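Local coordinates for Rab5 protein, putative (PDB 3CLV) that is probably a Rab5-like member of the Ras family and holds guanosine-5'-diphosphate in a P-loop nucleotide-binding fold, at residues C45-D53 against K192-Y203; I149-D158 against L178-T189. All coordinates share one frame; numbering follows the deposited sequence. Where two conformers were deposited one is given.

Both contacts reach the same six-stranded mixed sheet, and they lie about 14 Å apart, centre to centre. Contact 1 packs helix 191-206 against strand 43-50 at one outer edge; contact 2 joins strands 149-155 and 179-183, the latter being the opposite outermost strand of the chain. In sequence the two segments of contact 2 fall between those of contact 1, and strand 179-183 is followed, after the loop 184-190, by helix 191-206. That helix therefore belongs to both surroundings: its Met197 SD lies 3.6 Å from Ile181 CD1. The C-terminal helix thus spans one face of the sheet from edge to edge, while the loops at the end of contact 2 hold the guanine of GDP.

Contact 1 (C45-D53 against K192-Y203)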
loop_
_atom_site.group_PDB
_atom_site.type_symbol
_atom_site.label_atom_id
_atom_site.label_comp_id
_atom_site.label_asym_id
_atom_site.label_seq_id
_atom_site.Cartn_x
_atom_site.Cartn_y
_atom_site.Cartn_z
ATOM N N CYS A 45 -10.280 5.707 2.706
ATOM C CA CYS A 45 -11.120 5.919 3.886
ATOM C C CYS A 45 -10.923 4.769 4.863
ATOM O O CYS A 45 -10.415 3.713 4.508
ATOM C CB CYS A 45 -12.605 6.063 3.516
ATOM S SG CYS A 45 -13.487 4.521 3.239
ATOM N N THR A 46 -11.296 4.997 6.118
ATOM C CA THR A 46 -11.220 3.932 7.124
ATOM C C THR A 46 -12.608 3.610 7.694
ATOM O O THR A 46 -13.540 4.407 7.584
ATOM C CB THR A 46 -10.187 4.227 8.236
ATOM O OG1 THR A 46 -10.589 5.384 8.984
ATOM C CG2 THR A 46 -8.818 4.497 7.634
ATOM N N TYR A 47 -12.746 2.421 8.265
ATOM C CA TYR A 47 -13.999 2.012 8.852
ATOM C C TYR A 47 -13.715 0.936 9.871
ATOM O O TYR A 47 -12.889 0.043 9.637
ATOM C CB TYR A 47 -14.969 1.503 7.781
ATOM C CG TYR A 47 -16.328 1.164 8.339
ATOM C CD1 TYR A 47 -17.200 2.182 8.754
ATOM C CD2 TYR A 47 -16.737 -0.164 8.475
ATOM C CE1 TYR A 47 -18.441 1.891 9.267
ATOM C CE2 TYR A 47 -17.992 -0.472 8.991
ATOM C CZ TYR A 47 -18.835 0.569 9.387
ATOM O OH TYR A 47 -20.077 0.316 9.916
ATOM N N VAL A 48 -14.390 1.030 11.014
ATOM C CA VAL A 48 -14.165 0.085 12.092
ATOM C C VAL A 48 -15.417 -0.748 12.316
ATOM O O VAL A 48 -16.521 -0.218 12.405
ATOM C CB VAL A 48 -13.777 0.809 13.396
ATOM C CG1 VAL A 48 -13.557 -0.200 14.519
ATOM C CG2 VAL A 48 -12.537 1.666 13.183
ATOM N N VAL A 49 -15.243 -2.057 12.385
ATOM C CA VAL A 49 -16.303 -2.953 12.813
ATOM C C VAL A 49 -15.865 -3.498 14.163
ATOM O O VAL A 49 -14.764 -4.037 14.295
ATOM C CB VAL A 49 -16.506 -4.160 11.846
ATOM C CG1 VAL A 49 -17.536 -5.143 12.417
ATOM C CG2 VAL A 49 -16.933 -3.704 10.452
ATOM N N ASN A 50 -16.706 -3.343 15.176
ATOM C CA ASN A 50 -16.485 -4.106 16.404
ATOM C C ASN A 50 -17.461 -5.274 16.436
ATOM O O ASN A 50 -18.680 -5.076 16.414
ATOM C CB ASN A 50 -16.585 -3.229 17.657
ATOM C CG ASN A 50 -16.217 -3.989 18.930
ATOM O OD1 ASN A 50 -17.047 -4.702 19.493
ATOM N ND2 ASN A 50 -14.969 -3.841 19.380
ATOM N N LEU A 51 -16.912 -6.487 16.466
ATOM C CA LEU A 51 -17.701 -7.704 16.281
ATOM C C LEU A 51 -18.636 -8.014 17.452
ATOM O O LEU A 51 -19.692 -8.615 17.254
ATOM C CB LEU A 51 -16.792 -8.898 15.968
ATOM C CG LEU A 51 -16.225 -9.019 14.540
ATOM C CD1 LEU A 51 -15.382 -10.267 14.446
ATOM C CD2 LEU A 51 -17.319 -9.050 13.468
ATOM N N ASN A 52 -18.243 -7.583 18.651
ATOM C CA ASN A 52 -19.083 -7.671 19.854
ATOM C C ASN A 52 -20.192 -6.615 19.936
ATOM O O ASN A 52 -20.850 -6.501 20.973
ATOM C CB ASN A 52 -18.219 -7.534 21.108
ATOM C CG ASN A 52 -17.406 -8.768 21.399
ATOM O OD1 ASN A 52 -17.846 -9.892 21.158
ATOM N ND2 ASN A 52 -16.213 -8.569 21.942
ATOM N N ASP A 53 -20.381 -5.838 18.868
ATOM C CA ASP A 53 -21.330 -4.716 18.880
ATOM C C ASP A 53 -22.089 -4.589 17.562
ATOM O O ASP A 53 -22.425 -5.589 16.926
ATOM C CB ASP A 53 -20.605 -3.400 19.194
ATOM N N LYS A 192 -23.193 -1.919 5.304
ATOM C CA LYS A 192 -22.403 -2.220 6.499
ATOM C C LYS A 192 -22.078 -3.708 6.549
ATOM O O LYS A 192 -20.978 -4.093 6.977
ATOM C CB LYS A 192 -23.129 -1.806 7.794
ATOM C CG LYS A 192 -23.218 -0.293 8.052
ATOM C CD LYS A 192 -23.854 -0.096 9.445
ATOM C CE LYS A 192 -24.849 1.053 9.501
ATOM N NZ LYS A 192 -24.244 2.236 10.204
ATOM N N ASN A 193 -23.017 -4.524 6.069
ATOM C CA ASN A 193 -22.876 -5.985 6.088
ATOM C C ASN A 193 -21.698 -6.474 5.227
ATOM O O ASN A 193 -21.112 -7.515 5.500
ATOM C CB ASN A 193 -24.182 -6.670 5.652
ATOM C CG ASN A 193 -25.256 -6.703 6.757
ATOM O OD1 ASN A 193 -24.958 -6.692 7.945
ATOM N ND2 ASN A 193 -26.517 -6.790 6.345
ATOM N N ILE A 194 -21.332 -5.711 4.195
ATOM C CA ILE A 194 -20.107 -6.051 3.447
ATOM C C ILE A 194 -18.957 -6.224 4.446
ATOM O O ILE A 194 -18.217 -7.200 4.419
ATOM C CB ILE A 194 -19.697 -4.932 2.442
ATOM C CG1 ILE A 194 -20.725 -4.775 1.320
ATOM C CG2 ILE A 194 -18.275 -5.195 1.892
ATOM C CD1 ILE A 194 -20.532 -3.478 0.461
ATOM N N PHE A 195 -18.812 -5.254 5.331
ATOM C CA PHE A 195 -17.684 -5.192 6.221
ATOM C C PHE A 195 -17.888 -6.080 7.437
ATOM O O PHE A 195 -16.915 -6.556 8.007
ATOM C CB PHE A 195 -17.408 -3.731 6.576
ATOM C CG PHE A 195 -16.946 -2.936 5.384
ATOM C CD1 PHE A 195 -15.597 -2.906 5.041
ATOM C CD2 PHE A 195 -17.871 -2.288 4.562
ATOM C CE1 PHE A 195 -15.168 -2.203 3.936
ATOM C CE2 PHE A 195 -17.465 -1.590 3.445
ATOM C CZ PHE A 195 -16.104 -1.545 3.121
ATOM N N TYR A 196 -19.149 -6.357 7.782
ATOM C CA TYR A 196 -19.444 -7.316 8.863
ATOM C C TYR A 196 -18.936 -8.694 8.464
ATOM O O TYR A 196 -18.263 -9.367 9.259
ATOM C CB TYR A 196 -20.949 -7.402 9.175
ATOM C CG TYR A 196 -21.558 -6.144 9.787
ATOM C CD1 TYR A 196 -20.759 -5.120 10.289
ATOM C CD2 TYR A 196 -22.942 -6.000 9.886
ATOM C CE1 TYR A 196 -21.323 -3.966 10.842
ATOM C CE2 TYR A 196 -23.511 -4.857 10.433
ATOM C CZ TYR A 196 -22.696 -3.848 10.906
ATOM O OH TYR A 196 -23.263 -2.720 11.464
ATOM N N MET A 197 -19.261 -9.091 7.233
ATOM C CA MET A 197 -18.865 -10.374 6.661
ATOM C C MET A 197 -17.344 -10.505 6.566
ATOM O O MET A 197 -16.771 -11.542 6.954
ATOM C CB MET A 197 -19.515 -10.569 5.285
ATOM C CG MET A 197 -21.053 -10.815 5.324
ATOM S SD MET A 197 -21.760 -11.109 3.680
ATOM C CE MET A 197 -21.211 -12.765 3.350
ATOM N N LEU A 198 -16.694 -9.450 6.058
ATOM C CA LEU A 198 -15.232 -9.397 5.996
ATOM C C LEU A 198 -14.591 -9.501 7.368
ATOM O O LEU A 198 -13.644 -10.261 7.551
ATOM C CB LEU A 198 -14.754 -8.108 5.316
ATOM C CG LEU A 198 -14.944 -8.020 3.797
ATOM C CD1 LEU A 198 -14.487 -6.644 3.278
ATOM C CD2 LEU A 198 -14.175 -9.156 3.104
ATOM N N ALA A 199 -15.084 -8.710 8.318
ATOM C CA ALA A 199 -14.557 -8.722 9.676
ATOM C C ALA A 199 -14.710 -10.107 10.338
ATOM O O ALA A 199 -13.765 -10.601 10.983
ATOM C CB ALA A 199 -15.201 -7.609 10.520
ATOM N N GLU A 200 -15.878 -10.730 10.171
ATOM C CA GLU A 200 -16.091 -12.119 10.657
ATOM C C GLU A 200 -15.031 -13.075 10.080
ATOM O O GLU A 200 -14.442 -13.885 10.789
ATOM C CB GLU A 200 -17.503 -12.615 10.300
ATOM C CG GLU A 200 -18.624 -11.890 11.054
ATOM C CD GLU A 200 -20.015 -12.102 10.452
ATOM O OE1 GLU A 200 -20.141 -12.554 9.291
ATOM O OE2 GLU A 200 -21.001 -11.794 11.151
ATOM N N GLU A 201 -14.790 -12.958 8.776
ATOM C CA GLU A 201 -13.790 -13.763 8.101
ATOM C C GLU A 201 -12.341 -13.461 8.569
ATOM O O GLU A 201 -11.552 -14.384 8.748
ATOM C CB GLU A 201 -13.933 -13.584 6.589
ATOM C CG GLU A 201 -13.294 -14.687 5.782
ATOM C CD GLU A 201 -13.960 -16.048 5.969
ATOM O OE1 GLU A 201 -15.177 -16.135 6.286
ATOM O OE2 GLU A 201 -13.239 -17.037 5.773
ATOM N N ILE A 202 -11.992 -12.186 8.766
ATOM C CA ILE A 202 -10.662 -11.854 9.297
ATOM C C ILE A 202 -10.469 -12.496 10.679
ATOM O O ILE A 202 -9.428 -13.094 10.946
ATOM C CB ILE A 202 -10.402 -10.326 9.387
ATOM C CG1 ILE A 202 -10.312 -9.706 7.989
ATOM C CG2 ILE A 202 -9.108 -10.041 10.156
ATOM C CD1 ILE A 202 -10.448 -8.153 7.999
ATOM N N TYR A 203 -11.483 -12.378 11.536
ATOM C CA TYR A 203 -11.416 -12.898 12.903
ATOM C C TYR A 203 -11.229 -14.414 12.905
ATOM O O TYR A 203 -10.367 -14.949 13.605
ATOM C CB TYR A 203 -12.703 -12.564 13.655
ATOM C CG TYR A 203 -12.686 -12.996 15.110
ATOM C CD1 TYR A 203 -12.012 -12.242 16.063
ATOM C CD2 TYR A 203 -13.339 -14.160 15.523
ATOM C CE1 TYR A 203 -11.993 -12.627 17.407
ATOM C CE2 TYR A 203 -13.323 -14.558 16.864
ATOM C CZ TYR A 203 -12.647 -13.780 17.792
ATOM O OH TYR A 203 -12.611 -14.147 19.121
#
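Within the helix the carbonyl O of Phe195 accepts a hydrogen bond from the backbone N of Ala199 at 2.8 Å, and Val49 CG2 of the strand packs on the same oxygen, 3.8 Å away. The meeting of strand 45-50 with helix 192-203 is mainly one of apolar packing, the two axes coming within 8.9 Å and crossing at -63°. Tyr47, Val49 and Leu51 all point toward the helix, as alternate residues of an extended chain can. Val49, branched at CB, spreads its methyls over about one turn of the helix: CG1, anti to the backbone N (chi1 174°), touches Tyr196 CD1 and Ala199 CB, while CG2 also meets Phe195 CB. Ala199 suits its place by being small, since its CB receives both Val49 CG1 and Leu51 CD2, each at 3.9 Å. Leu51, in the type I turn that follows the strand, is long enough to straddle the next part of the helix; its CD1 lies 3.6 Å from Tyr203 CB, and its CD2 reaches Glu200 CG, so that the glutamate offers its aliphatic stem. At the other end the Tyr47 ring leans obliquely on Phe195, the planes at 59°, and Tyr47 OH lies across the lysine chain, 3.7 Å from Lys192 CG. A tyrosine suits this place because its ring packs on Phe195 while its length brings OH to the aliphatic chain of the exposed Lys192. Around this layer, Leu27 of helix 20-29 touches both Tyr47 and Phe195, Phe95 of strand 92-99 packs edge-to-face with Phe195, and strand 92-99 is bonded through its backbone to the outermost strand, which helix 192-203 crosses.

Contact 2 (I149-D158 against L178-T189); sequences IIILVANKID and LLFIQTSAKTGT. With GDP (guanosine-5'-diphosphate), chain D.
Ile151 and Leu179 pair in the tightly packed half of this contact, where two parallel strands exchange backbone bonds from Leu179 N to Ile150 O through to Thr183 N and Ala154 O (2.8 Å). Ile151 CD1 and Val153 CG2 both press on Ile181 CG2, the branched residues filling one face; on the other, Ala154 is small enough for the Phe180 ring to lie near its CB. At the end of strand 149-155, Asn155 OD1 is gripped by two donors: Thr183 OG1 at 2.9 Å, and Ala185 N at 3.3 Å on a lone pair in the carbonyl plane. Its chi1 of -166° aims the amide at that loop, and ND2 is held by Val18 O. Asp158 uses both carboxylate oxygens on the guanine of GDP, OD2 taking N1 at 2.6 Å and OD1 taking N2 at 2.8 Å. The extended Lys156 chain lies over one face of the guanine, CG 3.5 Å from C6 of GDP, and carries NZ to O4' of GDP and to Ser17 O. The solvent side is looser: exposed Lys186 NZ stands 4.6 Å from Asp158 OD1, and a water bridges them. Asn-Lys-Ile-Asp and Ser-Ala-Lys are the Ras-family guanine-recognition motifs, here ending two parallel strands joined by a beta-alpha-beta crossover through helix 166-175, and filling the loops beyond.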
loop_
_atom_site.group_PDB
_atom_site.type_symbol
_atom_site.label_atom_id
_atom_site.label_comp_id
_atom_site.label_asym_id
_atom_site.label_seq_id
_atom_site.Cartn_x
_atom_site.Cartn_y
_atom_site.Cartn_z
ATOM N N ILE A 149 -8.969 -12.293 1.269
ATOM C CA ILE A 149 -10.385 -12.523 1.560
ATOM C C ILE A 149 -11.173 -11.684 0.556
ATOM O O ILE A 149 -11.127 -10.446 0.592
ATOM C CB ILE A 149 -10.753 -12.155 3.025
ATOM C CG1 ILE A 149 -9.932 -12.999 4.003
ATOM C CG2 ILE A 149 -12.254 -12.373 3.253
ATOM C CD1 ILE A 149 -9.929 -12.460 5.453
ATOM N N ILE A 150 -11.873 -12.362 -0.354
ATOM C CA ILE A 150 -12.577 -11.697 -1.458
ATOM C C ILE A 150 -14.085 -11.757 -1.230
ATOM O O ILE A 150 -14.645 -12.831 -0.973
ATOM C CB ILE A 150 -12.244 -12.316 -2.832
ATOM C CG1 ILE A 150 -10.732 -12.260 -3.108
ATOM C CG2 ILE A 150 -13.040 -11.622 -3.949
ATOM C CD1 ILE A 150 -10.307 -13.226 -4.214
ATOM N N ILE A 151 -14.715 -10.590 -1.319
ATOM C CA ILE A 151 -16.163 -10.474 -1.318
ATOM C C ILE A 151 -16.644 -9.878 -2.647
ATOM O O ILE A 151 -16.195 -8.794 -3.074
ATOM C CB ILE A 151 -16.702 -9.739 -0.064
ATOM C CG1 ILE A 151 -18.240 -9.754 -0.029
ATOM C CG2 ILE A 151 -16.102 -8.298 0.087
ATOM C CD1 ILE A 151 -18.772 -9.660 1.435
ATOM N N LEU A 152 -17.525 -10.623 -3.310
ATOM C CA LEU A 152 -18.093 -10.188 -4.571
ATOM C C LEU A 152 -19.378 -9.464 -4.215
ATOM O O LEU A 152 -20.215 -9.999 -3.479
ATOM C CB LEU A 152 -18.340 -11.383 -5.495
ATOM C CG LEU A 152 -19.026 -11.111 -6.830
ATOM C CD1 LEU A 152 -18.097 -10.279 -7.738
ATOM C CD2 LEU A 152 -19.382 -12.444 -7.507
ATOM N N VAL A 153 -19.514 -8.228 -4.697
ATOM C CA VAL A 153 -20.649 -7.384 -4.293
ATOM C C VAL A 153 -21.532 -7.091 -5.501
ATOM O O VAL A 153 -21.072 -6.532 -6.509
ATOM C CB VAL A 153 -20.207 -6.049 -3.602
ATOM C CG1 VAL A 153 -21.420 -5.110 -3.326
ATOM C CG2 VAL A 153 -19.442 -6.320 -2.312
ATOM N N ALA A 154 -22.799 -7.496 -5.392
ATOM C CA ALA A 154 -23.808 -7.201 -6.405
ATOM C C ALA A 154 -24.517 -5.918 -5.997
ATOM O O ALA A 154 -25.463 -5.946 -5.198
ATOM C CB ALA A 154 -24.800 -8.362 -6.531
ATOM N N ASN A 155 -24.038 -4.784 -6.509
ATOM C CA ASN A 155 -24.621 -3.497 -6.148
ATOM C C ASN A 155 -25.782 -3.067 -7.077
ATOM O O ASN A 155 -25.900 -3.546 -8.209
ATOM C CB ASN A 155 -23.533 -2.410 -6.060
ATOM C CG ASN A 155 -24.018 -1.131 -5.367
ATOM O OD1 ASN A 155 -24.606 -1.173 -4.286
ATOM N ND2 ASN A 155 -23.703 0.018 -5.969
ATOM N N LYS A 156 -26.621 -2.163 -6.565
ATOM C CA LYS A 156 -27.751 -1.548 -7.305
ATOM C C LYS A 156 -28.994 -2.434 -7.384
ATOM O O LYS A 156 -29.802 -2.306 -8.315
ATOM C CB LYS A 156 -27.338 -1.057 -8.693
ATOM C CG LYS A 156 -26.081 -0.152 -8.681
ATOM C CD LYS A 156 -26.133 0.777 -9.881
ATOM C CE LYS A 156 -24.767 1.369 -10.203
ATOM N NZ LYS A 156 -24.845 2.402 -11.291
ATOM N N ILE A 157 -29.148 -3.320 -6.404
ATOM C CA ILE A 157 -30.290 -4.241 -6.385
ATOM C C ILE A 157 -31.636 -3.516 -6.294
ATOM O O ILE A 157 -32.672 -4.105 -6.617
ATOM C CB ILE A 157 -30.178 -5.319 -5.277
ATOM C CG1 ILE A 157 -30.222 -4.669 -3.883
ATOM C CG2 ILE A 157 -28.950 -6.215 -5.538
ATOM C CD1 ILE A 157 -30.329 -5.627 -2.736
ATOM N N ASP A 158 -31.614 -2.244 -5.871
ATOM C CA ASP A 158 -32.816 -1.404 -5.852
ATOM C C ASP A 158 -33.393 -1.164 -7.252
ATOM O O ASP A 158 -34.562 -0.798 -7.387
ATOM C CB ASP A 158 -32.507 -0.058 -5.202
ATOM C CG ASP A 158 -31.468 0.716 -5.970
ATOM O OD1 ASP A 158 -31.840 1.435 -6.926
ATOM O OD2 ASP A 158 -30.277 0.584 -5.639
ATOM N N LEU A 178 -15.693 -17.454 -2.750
ATOM C CA LEU A 178 -15.784 -16.032 -2.435
ATOM C C LEU A 178 -16.947 -15.855 -1.477
ATOM O O LEU A 178 -17.924 -16.641 -1.522
ATOM C CB LEU A 178 -16.091 -15.232 -3.714
ATOM C CG LEU A 178 -15.322 -15.543 -4.999
ATOM C CD1 LEU A 178 -15.826 -14.674 -6.139
ATOM C CD2 LEU A 178 -13.825 -15.355 -4.800
ATOM N N LEU A 179 -16.834 -14.848 -0.615
ATOM C CA LEU A 179 -17.998 -14.251 0.019
ATOM C C LEU A 179 -18.839 -13.533 -1.049
ATOM O O LEU A 179 -18.323 -13.098 -2.092
ATOM C CB LEU A 179 -17.575 -13.264 1.128
ATOM C CG LEU A 179 -16.751 -13.847 2.286
ATOM C CD1 LEU A 179 -16.319 -12.738 3.248
ATOM C CD2 LEU A 179 -17.570 -14.898 3.037
ATOM N N PHE A 180 -20.142 -13.488 -0.817
ATOM C CA PHE A 180 -21.065 -12.824 -1.746
ATOM C C PHE A 180 -22.142 -12.036 -0.986
ATOM O O PHE A 180 -22.671 -12.498 0.020
ATOM C CB PHE A 180 -21.681 -13.841 -2.727
ATOM C CG PHE A 180 -22.751 -13.259 -3.623
ATOM C CD1 PHE A 180 -22.402 -12.533 -4.765
ATOM C CD2 PHE A 180 -24.101 -13.441 -3.330
ATOM C CE1 PHE A 180 -23.389 -11.980 -5.596
ATOM C CE2 PHE A 180 -25.105 -12.888 -4.157
ATOM C CZ PHE A 180 -24.748 -12.168 -5.297
ATOM N N ILE A 181 -22.462 -10.833 -1.470
ATOM C CA ILE A 181 -23.518 -10.039 -0.864
ATOM C C ILE A 181 -24.209 -9.169 -1.938
ATOM O O ILE A 181 -23.589 -8.767 -2.923
ATOM C CB ILE A 181 -22.985 -9.226 0.357
ATOM C CG1 ILE A 181 -24.136 -8.590 1.159
ATOM C CG2 ILE A 181 -21.889 -8.204 -0.083
ATOM C CD1 ILE A 181 -23.787 -8.300 2.589
ATOM N N GLN A 182 -25.507 -8.948 -1.773
ATOM C CA GLN A 182 -26.270 -8.080 -2.665
ATOM C C GLN A 182 -26.541 -6.792 -1.914
ATOM O O GLN A 182 -26.988 -6.829 -0.769
ATOM C CB GLN A 182 -27.594 -8.734 -3.045
ATOM C CG GLN A 182 -27.462 -9.921 -3.979
ATOM C CD GLN A 182 -28.820 -10.460 -4.361
ATOM O OE1 GLN A 182 -29.573 -9.791 -5.064
ATOM N NE2 GLN A 182 -29.153 -11.658 -3.883
ATOM N N THR A 183 -26.249 -5.659 -2.556
ATOM C CA THR A 183 -26.319 -4.365 -1.873
ATOM C C THR A 183 -27.034 -3.270 -2.680
ATOM O O THR A 183 -27.183 -3.362 -3.906
ATOM C CB THR A 183 -24.893 -3.824 -1.485
ATOM O OG1 THR A 183 -24.144 -3.559 -2.675
ATOM C CG2 THR A 183 -24.130 -4.805 -0.598
ATOM N N SER A 184 -27.476 -2.241 -1.959
ATOM C CA SER A 184 -27.858 -0.975 -2.565
ATOM C C SER A 184 -27.235 0.164 -1.766
ATOM O O SER A 184 -27.532 0.353 -0.581
ATOM C CB SER A 184 -29.390 -0.829 -2.690
ATOM O OG SER A 184 -29.740 0.436 -3.276
ATOM N N ALA A 185 -26.329 0.907 -2.405
ATOM C CA ALA A 185 -25.835 2.170 -1.832
ATOM C C ALA A 185 -26.972 3.180 -1.725
ATOM O O ALA A 185 -27.000 3.992 -0.808
ATOM C CB ALA A 185 -24.700 2.747 -2.684
ATOM N N LYS A 186 -27.902 3.129 -2.675
ATOM C CA LYS A 186 -29.061 4.043 -2.690
ATOM C C LYS A 186 -29.939 3.897 -1.436
ATOM O O LYS A 186 -30.217 4.881 -0.750
ATOM C CB LYS A 186 -29.861 3.896 -3.994
ATOM C CG LYS A 186 -30.966 4.976 -4.196
ATOM C CD LYS A 186 -31.677 4.843 -5.537
ATOM C CE LYS A 186 -32.946 5.720 -5.597
ATOM N NZ LYS A 186 -33.477 5.703 -7.000
ATOM N N THR A 187 -30.354 2.671 -1.111
ATOM C CA THR A 187 -31.227 2.462 0.059
ATOM C C THR A 187 -30.438 2.179 1.338
ATOM O O THR A 187 -30.975 2.272 2.443
ATOM C CB THR A 187 -32.264 1.332 -0.187
ATOM O OG1 THR A 187 -31.592 0.068 -0.318
ATOM C CG2 THR A 187 -33.070 1.605 -1.448
ATOM N N GLY A 188 -29.154 1.841 1.185
ATOM C CA GLY A 188 -28.319 1.435 2.326
ATOM C C GLY A 188 -28.317 -0.069 2.605
ATOM O O GLY A 188 -27.624 -0.542 3.513
ATOM N N THR A 189 -29.082 -0.822 1.827
ATOM C CA THR A 189 -29.198 -2.272 2.034
ATOM C C THR A 189 -27.847 -3.011 1.994
ATOM O O THR A 189 -27.161 -2.989 0.975
ATOM C CB THR A 189 -30.159 -2.892 0.999
ATOM O OG1 THR A 189 -31.459 -2.300 1.162
ATOM C CG2 THR A 189 -30.268 -4.400 1.189
HETATM P PB GDP D . -17.951 4.236 -9.059
HETATM O O1B GDP D . -17.245 4.879 -7.911
HETATM O O2B GDP D . -17.426 4.757 -10.378
HETATM O O3B GDP D . -17.832 2.733 -9.056
HETATM O O3A GDP D . -19.546 4.526 -8.993
HETATM P PA GDP D . -20.253 5.816 -8.304
HETATM O O1A GDP D . -19.665 7.102 -8.862
HETATM O O2A GDP D . -20.296 5.744 -6.810
HETATM O "O5'" GDP D . -21.750 5.669 -8.874
HETATM C "C5'" GDP D . -22.045 5.738 -10.274
HETATM C "C4'" GDP D . -23.527 6.101 -10.429
HETATM O "O4'" GDP D . -24.351 5.034 -9.952
HETATM C "C3'" GDP D . -23.971 7.347 -9.668
HETATM O "O3'" GDP D . -24.942 7.976 -10.513
HETATM C "C2'" GDP D . -24.665 6.814 -8.412
HETATM O "O2'" GDP D . -25.684 7.676 -7.887
HETATM C "C1'" GDP D . -25.259 5.521 -8.953
HETATM N N9 GDP D . -25.353 4.484 -7.922
HETATM C C8 GDP D . -24.351 4.046 -7.129
HETATM N N7 GDP D . -24.796 3.078 -6.306
HETATM C C5 GDP D . -26.104 2.880 -6.588
HETATM C C6 GDP D . -27.184 1.994 -6.093
HETATM O O6 GDP D . -26.946 1.167 -5.180
HETATM N N1 GDP D . -28.413 2.108 -6.665
HETATM C C2 GDP D . -28.689 2.985 -7.664
HETATM N N2 GDP D . -29.945 3.020 -8.178
HETATM N N3 GDP D . -27.748 3.849 -8.160
HETATM C C4 GDP D . -26.467 3.819 -7.665
HETATM O O HOH W 1 -33.975 2.931 -7.873
#